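Local coordinates for protein serine protease inhibitor 4, isoform B (Drosophila melanogaster, PDB 4P0F) that probably inhibits serine and cysteine endopeptidases as a member of the serpin family, and is seen here in its cleaved form, at residues T265-F274 / P351-Y362; R293-F301 / P310-H318. All blocks are in the same frame, centred on the assembly; numbering follows the deposited sequence.

Contact 1: T265-F274 / P351-Y362; sequences TKVALKLPRF and PIEFFADHPFTY
Lys-270 and Phe-355 lie side by side and point the same way: CB and CG of Lys-270 run beside Phe-355 CD1, and CD comes over the ring. Lys-270 CD is 3.7 Å from the centroid of the Phe-355 ring and 10° off its normal, a CH-pi contact; beyond it the chain leaves the ring centre, and bends at chi3 and chi4 leave Lys-270 NZ in an off-centre cation-pi position, 5.0 Å from the Phe-355 centroid. CB of Glu-353 covers the opposite face, nearer the rim, and Ala-268 O meets the ring edge, 3.4 Å from Phe-355 CE1. Without the ring, as with an alanine here, the lysine chain is likely to lose the surface it lies on and its ammonium group to swing more freely. The other side of the sheet carries Val-267, Leu-269 and Phe-354: Val-267 CG1 touches Phe-354 CB at 3.7 Å, and Leu-269 CD1 lies 3.9 Å from Phe-354 CD1. Between these layers five backbone hydrogen bonds join the parallel strands, that from Phe-354 N to Ala-268 O (2.8 Å) being nearly straight at 170°. Past Ala-356, centre of an inverse gamma turn, Phe-274 CE1 approaches the edge of Phe-360, 4.1 Å from Phe-360 CZ, and Phe-274 CZ lies 4.0 Å from Tyr-362 CE2, those rings oblique. The pairing fits s2C and s1C of serpin sheet C, s1C following the reactive-centre loop as expected. Strand 263-281 lies between strands 352-355 and 197-213; Phe-354 packs on strands 218-224 and 230-237, and Phe-360 and Tyr-362, in sheet B strand 360-366, touch Val-377 of strand 370-377.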
loop_
_atom_site.group_PDB
_atom_site.type_symbol
_atom_site.label_atom_id
_atom_site.label_comp_id
_atom_site.label_asym_id
_atom_site.label_seq_id
_atom_site.Cartn_x
_atom_site.Cartn_y
_atom_site.Cartn_z
ATOM N N THR A 265 4.765 20.520 19.428
ATOM C CA THR A 265 5.491 20.674 20.684
ATOM C C THR A 265 6.945 20.239 20.497
ATOM O O THR A 265 7.258 19.496 19.574
ATOM C CB THR A 265 4.813 19.868 21.821
ATOM O OG1 THR A 265 5.178 20.413 23.093
ATOM C CG2 THR A 265 5.181 18.395 21.762
ATOM N N LYS A 266 7.833 20.710 21.369
ATOM C CA LYS A 266 9.243 20.343 21.263
ATOM C C LYS A 266 9.436 18.886 21.660
ATOM O O LYS A 266 9.001 18.466 22.736
ATOM C CB LYS A 266 10.113 21.257 22.136
ATOM C CG LYS A 266 10.034 22.723 21.737
ATOM C CD LYS A 266 10.957 23.596 22.577
ATOM C CE LYS A 266 10.777 25.068 22.239
ATOM N NZ LYS A 266 11.953 25.885 22.650
ATOM N N VAL A 267 10.068 18.120 20.774
ATOM C CA VAL A 267 10.282 16.697 20.990
ATOM C C VAL A 267 11.743 16.324 20.772
ATOM O O VAL A 267 12.381 16.839 19.861
ATOM C CB VAL A 267 9.400 15.856 20.044
ATOM C CG1 VAL A 267 9.729 14.370 20.155
ATOM C CG2 VAL A 267 7.937 16.097 20.354
ATOM N N ALA A 268 12.258 15.456 21.640
ATOM C CA ALA A 268 13.549 14.807 21.436
ATOM C C ALA A 268 13.259 13.443 20.833
ATOM O O ALA A 268 12.743 12.542 21.503
ATOM C CB ALA A 268 14.320 14.680 22.736
ATOM N N LEU A 269 13.559 13.326 19.549
ATOM C CA LEU A 269 13.229 12.150 18.762
ATOM C C LEU A 269 14.425 11.237 18.578
ATOM O O LEU A 269 15.525 11.712 18.289
ATOM C CB LEU A 269 12.703 12.587 17.394
ATOM C CG LEU A 269 12.516 11.513 16.322
ATOM C CD1 LEU A 269 11.446 10.506 16.738
ATOM C CD2 LEU A 269 12.162 12.178 14.997
ATOM N N LYS A 270 14.211 9.931 18.744
ATOM C CA LYS A 270 15.175 8.937 18.271
ATOM C C LYS A 270 14.436 7.940 17.395
ATOM O O LYS A 270 13.423 7.377 17.795
ATOM C CB LYS A 270 15.896 8.230 19.426
ATOM C CG LYS A 270 16.854 9.127 20.189
ATOM C CD LYS A 270 17.427 8.418 21.402
ATOM C CE LYS A 270 18.891 8.758 21.598
ATOM N NZ LYS A 270 19.134 10.203 21.854
ATOM N N LEU A 271 14.951 7.736 16.188
ATOM C CA LEU A 271 14.297 6.896 15.188
ATOM C C LEU A 271 15.325 5.996 14.522
ATOM O O LEU A 271 16.382 6.477 14.136
ATOM C CB LEU A 271 13.609 7.765 14.135
ATOM C CG LEU A 271 12.771 7.053 13.079
ATOM C CD1 LEU A 271 11.540 6.436 13.726
ATOM C CD2 LEU A 271 12.369 8.043 12.014
ATOM N N PRO A 272 15.029 4.696 14.382
ATOM C CA PRO A 272 15.999 3.847 13.675
ATOM C C PRO A 272 16.124 4.216 12.206
ATOM O O PRO A 272 15.140 4.598 11.569
ATOM C CB PRO A 272 15.421 2.429 13.817
ATOM C CG PRO A 272 14.345 2.525 14.862
ATOM C CD PRO A 272 13.853 3.934 14.835
ATOM N N ARG A 273 17.342 4.110 11.689
ATOM C CA ARG A 273 17.593 4.149 10.265
ATOM C C ARG A 273 17.321 2.734 9.751
ATOM O O ARG A 273 18.112 1.823 9.996
ATOM C CB ARG A 273 19.036 4.602 9.983
ATOM C CG ARG A 273 19.375 4.828 8.513
ATOM C CD ARG A 273 20.795 5.414 8.336
ATOM N NE ARG A 273 21.824 4.453 8.704
ATOM C CZ ARG A 273 22.994 4.748 9.261
ATOM N NH1 ARG A 273 23.326 6.006 9.571
ATOM N NH2 ARG A 273 23.839 3.764 9.526
ATOM N N PHE A 274 16.193 2.538 9.075
ATOM C CA PHE A 274 15.767 1.181 8.737
ATOM C C PHE A 274 15.222 1.066 7.332
ATOM O O PHE A 274 14.893 2.058 6.685
ATOM C CB PHE A 274 14.715 0.690 9.750
ATOM C CG PHE A 274 13.328 1.266 9.546
ATOM C CD1 PHE A 274 12.959 2.464 10.132
ATOM C CD2 PHE A 274 12.384 0.578 8.795
ATOM C CE1 PHE A 274 11.678 2.983 9.959
ATOM C CE2 PHE A 274 11.109 1.091 8.612
ATOM C CZ PHE A 274 10.751 2.292 9.193
ATOM N N PRO A 351 12.213 18.938 26.485
ATOM C CA PRO A 351 11.259 18.418 25.500
ATOM C C PRO A 351 10.735 17.033 25.855
ATOM O O PRO A 351 11.307 16.340 26.692
ATOM C CB PRO A 351 12.082 18.368 24.208
ATOM C CG PRO A 351 13.473 18.187 24.660
ATOM C CD PRO A 351 13.590 18.933 25.964
ATOM N N ILE A 352 9.655 16.638 25.200
ATOM C CA ILE A 352 9.121 15.294 25.341
ATOM C C ILE A 352 10.029 14.321 24.597
ATOM O O ILE A 352 10.408 14.577 23.456
ATOM C CB ILE A 352 7.678 15.228 24.802
ATOM C CG1 ILE A 352 6.761 16.051 25.710
ATOM C CG2 ILE A 352 7.184 13.778 24.691
ATOM C CD1 ILE A 352 5.356 16.237 25.185
ATOM N N GLU A 353 10.382 13.212 25.242
ATOM C CA GLU A 353 11.149 12.161 24.575
ATOM C C GLU A 353 10.227 11.246 23.773
ATOM O O GLU A 353 9.174 10.814 24.250
ATOM C CB GLU A 353 11.942 11.351 25.595
ATOM C CG GLU A 353 12.955 12.193 26.357
ATOM C CD GLU A 353 13.850 11.363 27.245
ATOM O OE1 GLU A 353 13.473 10.217 27.567
ATOM O OE2 GLU A 353 14.934 11.854 27.610
ATOM N N PHE A 354 10.625 10.979 22.536
ATOM C CA PHE A 354 9.923 10.042 21.682
ATOM C C PHE A 354 10.979 9.140 21.064
ATOM O O PHE A 354 11.560 9.477 20.035
ATOM C CB PHE A 354 9.111 10.775 20.614
ATOM C CG PHE A 354 8.135 9.902 19.881
ATOM C CD1 PHE A 354 8.548 9.089 18.849
ATOM C CD2 PHE A 354 6.791 9.905 20.222
ATOM C CE1 PHE A 354 7.647 8.279 18.167
ATOM C CE2 PHE A 354 5.890 9.110 19.546
ATOM C CZ PHE A 354 6.310 8.294 18.515
ATOM N N PHE A 355 11.265 8.032 21.744
ATOM C CA PHE A 355 12.376 7.153 21.384
ATOM C C PHE A 355 11.791 5.880 20.810
ATOM O O PHE A 355 11.267 5.048 21.553
ATOM C CB PHE A 355 13.263 6.819 22.596
ATOM C CG PHE A 355 14.001 8.004 23.197
ATOM C CD1 PHE A 355 14.018 9.245 22.578
ATOM C CD2 PHE A 355 14.689 7.855 24.393
ATOM C CE1 PHE A 355 14.706 10.313 23.139
ATOM C CE2 PHE A 355 15.375 8.918 24.959
ATOM C CZ PHE A 355 15.382 10.147 24.334
ATOM N N ALA A 356 11.865 5.730 19.493
ATOM C CA ALA A 356 11.258 4.584 18.818
ATOM C C ALA A 356 12.203 3.389 18.859
ATOM O O ALA A 356 12.711 2.918 17.819
ATOM C CB ALA A 356 10.899 4.943 17.392
ATOM N N ASP A 357 12.463 2.918 20.074
ATOM C CA ASP A 357 13.469 1.887 20.299
ATOM C C ASP A 357 12.835 0.559 20.676
ATOM O O ASP A 357 13.450 -0.265 21.355
ATOM C CB ASP A 357 14.462 2.330 21.384
ATOM C CG ASP A 357 13.805 2.582 22.737
ATOM O OD1 ASP A 357 12.590 2.353 22.902
ATOM O OD2 ASP A 357 14.531 3.001 23.661
ATOM N N HIS A 358 11.590 0.375 20.252
ATOM C CA HIS A 358 10.912 -0.903 20.396
ATOM C C HIS A 358 9.808 -0.903 19.345
ATOM O O HIS A 358 9.622 0.113 18.675
ATOM C CB HIS A 358 10.406 -1.107 21.834
ATOM C CG HIS A 358 9.416 -0.084 22.297
ATOM N ND1 HIS A 358 9.751 0.946 23.152
ATOM C CD2 HIS A 358 8.091 0.048 22.056
ATOM C CE1 HIS A 358 8.678 1.673 23.404
ATOM N NE2 HIS A 358 7.657 1.150 22.751
ATOM N N PRO A 359 9.111 -2.038 19.151
ATOM C CA PRO A 359 8.245 -2.131 17.965
ATOM C C PRO A 359 7.168 -1.052 17.855
ATOM O O PRO A 359 6.544 -0.668 18.853
ATOM C CB PRO A 359 7.617 -3.521 18.113
ATOM C CG PRO A 359 8.686 -4.308 18.791
ATOM C CD PRO A 359 9.266 -3.351 19.805
ATOM N N PHE A 360 6.966 -0.574 16.629
ATOM C CA PHE A 360 6.029 0.506 16.359
ATOM C C PHE A 360 5.367 0.340 15.002
ATOM O O PHE A 360 5.787 -0.487 14.177
ATOM C CB PHE A 360 6.723 1.876 16.448
ATOM C CG PHE A 360 7.862 2.074 15.471
ATOM C CD1 PHE A 360 7.633 2.588 14.199
ATOM C CD2 PHE A 360 9.162 1.780 15.842
ATOM C CE1 PHE A 360 8.684 2.782 13.318
ATOM C CE2 PHE A 360 10.210 1.972 14.966
ATOM C CZ PHE A 360 9.967 2.474 13.701
ATOM N N THR A 361 4.292 1.093 14.793
ATOM C CA THR A 361 3.614 1.105 13.511
ATOM C C THR A 361 3.772 2.499 12.915
ATOM O O THR A 361 4.029 3.476 13.626
ATOM C CB THR A 361 2.120 0.688 13.643
ATOM O OG1 THR A 361 1.501 0.690 12.349
ATOM C CG2 THR A 361 1.380 1.614 14.525
ATOM N N TYR A 362 3.690 2.582 11.595
ATOM C CA TYR A 362 3.884 3.851 10.913
ATOM C C TYR A 362 2.997 3.922 9.673
ATOM O O TYR A 362 2.593 2.901 9.105
ATOM C CB TYR A 362 5.364 4.060 10.540
ATOM C CG TYR A 362 5.899 3.025 9.582
ATOM C CD1 TYR A 362 5.716 3.167 8.215
ATOM C CD2 TYR A 362 6.550 1.892 10.044
ATOM C CE1 TYR A 362 6.183 2.221 7.332
ATOM C CE2 TYR A 362 7.021 0.932 9.163
ATOM C CZ TYR A 362 6.832 1.103 7.808
ATOM O OH TYR A 362 7.286 0.149 6.925
#

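Contact 2: R293-F301 / P310-H318; sequences RMFSDQAEF and PLKVSAIIH
Lys-312 reaches along the turn of 296-299 to Asp-297. Lys-312 CB sits among Ser-296 O at 3.6 Å, Met-294 O and the methyl of Ala-299. With chi1 at 71°, CG stands between the backbone N and the carbonyl carbon, and the extended chain beyond carries Lys-312 CD past Phe-295 O, 3.7 Å away; CD and CE both run close to Asp-297 OD1. At the tip Lys-312 NZ forms a salt bridge of 2.9 Å with Asp-297 OD1, from above the carboxylate plane (35° out of it), and also donates to a water that bonds Phe-295 O. Val-313 N gives Met-294 O a nearly straight hydrogen bond, 2.9 Å at 172°. Val-313 divides its methyls: Val-313 CG1 lies 3.6 Å from Phe-295 CE1, whereas CG2 faces Met-294 CE and Phe-301 CE2. Ile-316 CD1 meets the Phe-295 ring edge, 3.6 Å from Phe-295 CZ, and Met-294 CG covers one face. A type I turn, with an ST turn from Ser-296 OG to Gln-298 N, shapes the loop; the contacts above tie it to strand 311-324. That strand fits s5A of serpin sheet A, with strand 328-341 antiparallel between it and 161-174, as expected for a reactive-centre loop inserted as s4A after cleavage.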
loop_
_atom_site.group_PDB
_atom_site.type_symbol
_atom_site.label_atom_id
_atom_site.label_comp_id
_atom_site.label_asym_id
_atom_site.label_seq_id
_atom_site.Cartn_x
_atom_site.Cartn_y
_atom_site.Cartn_z
ATOM N N ARG A 293 -15.706 -14.251 -3.980
ATOM C CA ARG A 293 -16.329 -14.693 -5.229
ATOM C C ARG A 293 -15.440 -14.472 -6.466
ATOM O O ARG A 293 -15.454 -15.285 -7.405
ATOM C CB ARG A 293 -17.681 -13.996 -5.414
ATOM C CG ARG A 293 -18.586 -14.635 -6.452
ATOM C CD ARG A 293 -20.009 -14.111 -6.315
ATOM N NE ARG A 293 -20.902 -14.594 -7.358
ATOM C CZ ARG A 293 -21.643 -15.697 -7.273
ATOM N NH1 ARG A 293 -21.597 -16.460 -6.188
ATOM N NH2 ARG A 293 -22.431 -16.039 -8.283
ATOM N N MET A 294 -14.670 -13.391 -6.462
ATOM C CA MET A 294 -13.776 -13.046 -7.567
ATOM C C MET A 294 -12.753 -14.142 -7.922
ATOM O O MET A 294 -12.287 -14.203 -9.061
ATOM C CB MET A 294 -13.039 -11.747 -7.232
ATOM C CG MET A 294 -12.170 -11.867 -6.019
ATOM S SD MET A 294 -11.724 -10.242 -5.361
ATOM C CE MET A 294 -10.840 -9.615 -6.762
ATOM N N PHE A 295 -12.407 -15.006 -6.970
ATOM C CA PHE A 295 -11.432 -16.088 -7.205
ATOM C C PHE A 295 -12.083 -17.412 -7.572
ATOM O O PHE A 295 -11.397 -18.372 -7.928
ATOM C CB PHE A 295 -10.562 -16.306 -5.963
ATOM C CG PHE A 295 -10.000 -15.052 -5.401
ATOM C CD1 PHE A 295 -8.982 -14.387 -6.049
ATOM C CD2 PHE A 295 -10.491 -14.531 -4.210
ATOM C CE1 PHE A 295 -8.463 -13.221 -5.532
ATOM C CE2 PHE A 295 -9.994 -13.381 -3.701
ATOM C CZ PHE A 295 -8.972 -12.720 -4.347
ATOM N N SER A 296 -13.406 -17.467 -7.453
ATOM C CA SER A 296 -14.154 -18.702 -7.608
ATOM C C SER A 296 -14.645 -18.909 -9.028
ATOM O O SER A 296 -14.619 -17.999 -9.858
ATOM C CB SER A 296 -15.360 -18.708 -6.672
ATOM O OG SER A 296 -16.416 -17.946 -7.233
ATOM N N ASP A 297 -15.153 -20.106 -9.286
ATOM C CA ASP A 297 -15.725 -20.398 -10.590
ATOM C C ASP A 297 -17.101 -19.759 -10.768
ATOM O O ASP A 297 -17.726 -19.911 -11.818
ATOM C CB ASP A 297 -15.800 -21.907 -10.802
ATOM C CG ASP A 297 -14.453 -22.510 -11.160
ATOM O OD1 ASP A 297 -13.603 -21.794 -11.739
ATOM O OD2 ASP A 297 -14.246 -23.706 -10.870
ATOM N N GLN A 298 -17.549 -19.021 -9.755
ATOM C CA GLN A 298 -18.764 -18.232 -9.862
ATOM C C GLN A 298 -18.473 -16.755 -10.133
ATOM O O GLN A 298 -19.393 -15.942 -10.185
ATOM C CB GLN A 298 -19.602 -18.368 -8.591
ATOM C CG GLN A 298 -20.178 -19.759 -8.377
ATOM C CD GLN A 298 -19.139 -20.780 -7.954
ATOM O OE1 GLN A 298 -18.374 -20.555 -7.015
ATOM N NE2 GLN A 298 -19.106 -21.912 -8.647
ATOM N N ALA A 299 -17.203 -16.411 -10.322
ATOM C CA ALA A 299 -16.821 -15.020 -10.540
ATOM C C ALA A 299 -17.515 -14.436 -11.760
ATOM O O ALA A 299 -17.702 -15.121 -12.767
ATOM C CB ALA A 299 -15.318 -14.896 -10.701
ATOM N N GLU A 300 -17.857 -13.157 -11.666
ATOM C CA GLU A 300 -18.564 -12.442 -12.718
ATOM C C GLU A 300 -17.766 -11.231 -13.180
ATOM O O GLU A 300 -17.802 -10.179 -12.543
ATOM C CB GLU A 300 -19.941 -12.018 -12.214
ATOM C CG GLU A 300 -20.845 -13.216 -11.910
ATOM C CD GLU A 300 -21.414 -13.278 -10.508
ATOM O OE1 GLU A 300 -20.854 -12.671 -9.579
ATOM O OE2 GLU A 300 -22.452 -13.967 -10.339
ATOM N N PHE A 301 -17.033 -11.389 -14.282
ATOM C CA PHE A 301 -16.218 -10.307 -14.823
ATOM C C PHE A 301 -16.546 -10.086 -16.296
ATOM O O PHE A 301 -15.665 -9.800 -17.106
ATOM C CB PHE A 301 -14.726 -10.606 -14.652
ATOM C CG PHE A 301 -14.219 -10.392 -13.255
ATOM C CD1 PHE A 301 -14.036 -9.117 -12.756
ATOM C CD2 PHE A 301 -13.924 -11.469 -12.447
ATOM C CE1 PHE A 301 -13.577 -8.926 -11.471
ATOM C CE2 PHE A 301 -13.459 -11.280 -11.159
ATOM C CZ PHE A 301 -13.281 -10.011 -10.679
ATOM N N PRO A 310 -16.175 -16.706 -19.635
ATOM C CA PRO A 310 -16.171 -16.368 -18.208
ATOM C C PRO A 310 -14.752 -16.252 -17.654
ATOM O O PRO A 310 -13.876 -17.038 -18.032
ATOM C CB PRO A 310 -16.921 -17.540 -17.570
ATOM C CG PRO A 310 -17.759 -18.079 -18.644
ATOM C CD PRO A 310 -16.981 -17.909 -19.903
ATOM N N LEU A 311 -14.548 -15.281 -16.763
ATOM C CA LEU A 311 -13.229 -14.969 -16.213
ATOM C C LEU A 311 -13.229 -15.070 -14.699
ATOM O O LEU A 311 -14.279 -14.956 -14.064
ATOM C CB LEU A 311 -12.788 -13.551 -16.606
ATOM C CG LEU A 311 -12.852 -13.175 -18.092
ATOM C CD1 LEU A 311 -12.470 -11.709 -18.271
ATOM C CD2 LEU A 311 -11.951 -14.069 -18.916
ATOM N N LYS A 312 -12.045 -15.267 -14.124
ATOM C CA LYS A 312 -11.863 -15.163 -12.681
ATOM C C LYS A 312 -10.451 -14.669 -12.353
ATOM O O LYS A 312 -9.563 -14.670 -13.194
ATOM C CB LYS A 312 -12.127 -16.506 -11.997
ATOM C CG LYS A 312 -11.079 -17.557 -12.257
ATOM C CD LYS A 312 -11.458 -18.875 -11.607
ATOM C CE LYS A 312 -10.416 -19.944 -11.881
ATOM N NZ LYS A 312 -10.768 -21.221 -11.194
ATOM N N VAL A 313 -10.252 -14.233 -11.118
ATOM C CA VAL A 313 -8.939 -13.780 -10.677
ATOM C C VAL A 313 -8.101 -14.968 -10.214
ATOM O O VAL A 313 -8.546 -15.748 -9.373
ATOM C CB VAL A 313 -9.079 -12.744 -9.539
ATOM C CG1 VAL A 313 -7.727 -12.368 -8.971
ATOM C CG2 VAL A 313 -9.810 -11.511 -10.041
ATOM N N SER A 314 -6.894 -15.106 -10.764
ATOM C CA SER A 314 -5.997 -16.202 -10.390
ATOM C C SER A 314 -4.926 -15.797 -9.384
ATOM O O SER A 314 -4.354 -16.654 -8.716
ATOM C CB SER A 314 -5.309 -16.770 -11.630
ATOM O OG SER A 314 -4.752 -15.722 -12.400
ATOM N N ALA A 315 -4.617 -14.505 -9.313
ATOM C CA ALA A 315 -3.631 -14.032 -8.347
ATOM C C ALA A 315 -3.751 -12.541 -8.102
ATOM O O ALA A 315 -4.085 -11.777 -9.005
ATOM C CB ALA A 315 -2.225 -14.367 -8.823
ATOM N N ILE A 316 -3.477 -12.130 -6.861
ATOM C CA ILE A 316 -3.286 -10.726 -6.535
ATOM C C ILE A 316 -1.961 -10.641 -5.802
ATOM O O ILE A 316 -1.830 -11.203 -4.723
ATOM C CB ILE A 316 -4.396 -10.139 -5.632
ATOM C CG1 ILE A 316 -5.782 -10.409 -6.216
ATOM C CG2 ILE A 316 -4.158 -8.642 -5.428
ATOM C CD1 ILE A 316 -6.936 -9.883 -5.351
ATOM N N ILE A 317 -0.969 -9.992 -6.406
ATOM C CA ILE A 317 0.371 -9.953 -5.827
ATOM C C ILE A 317 0.714 -8.522 -5.446
ATOM O O ILE A 317 0.520 -7.604 -6.228
ATOM C CB ILE A 317 1.425 -10.507 -6.804
ATOM C CG1 ILE A 317 1.117 -11.971 -7.132
ATOM C CG2 ILE A 317 2.808 -10.397 -6.200
ATOM C CD1 ILE A 317 1.770 -12.475 -8.400
ATOM N N HIS A 318 1.215 -8.341 -4.229
ATOM C CA HIS A 318 1.603 -7.028 -3.760
ATOM C C HIS A 318 3.020 -7.082 -3.257
ATOM O O HIS A 318 3.388 -8.000 -2.521
ATOM C CB HIS A 318 0.676 -6.546 -2.651
ATOM C CG HIS A 318 0.932 -5.139 -2.218
ATOM N ND1 HIS A 318 0.572 -4.047 -2.977
ATOM C CD2 HIS A 318 1.499 -4.642 -1.093
ATOM C CE1 HIS A 318 0.897 -2.940 -2.336
ATOM N NE2 HIS A 318 1.466 -3.272 -1.192
HETATM O O HOH W 1 -8.744 -18.202 -8.734
HETATM O O HOH W 2 -11.144 -21.030 -8.353
HETATM O O HOH W 3 -16.795 -14.035 -15.487
#

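How the contacts relate
From the N terminus, the chain first runs through helices and strands to strand 263-281, whose residues 265-274 form the first half of contact 1. It continues through helix 283-288 into the loop at 293-301, and after eight intervening residues 310-318 closes contact 2, a short local loop. Strands 311-324 and 328-341 follow before 351-362 closes contact 1, a 76-residue span containing all of contact 2. That longer loop is closed in sequence only: the chain is untraced through 344-350, and the cut probably lies in or near this gap. The contact centres are 43 Å apart, on opposite sides of the chain's centre. Strands 263-281 and 311-324, antiparallel neighbours, connect the two ends of the molecule.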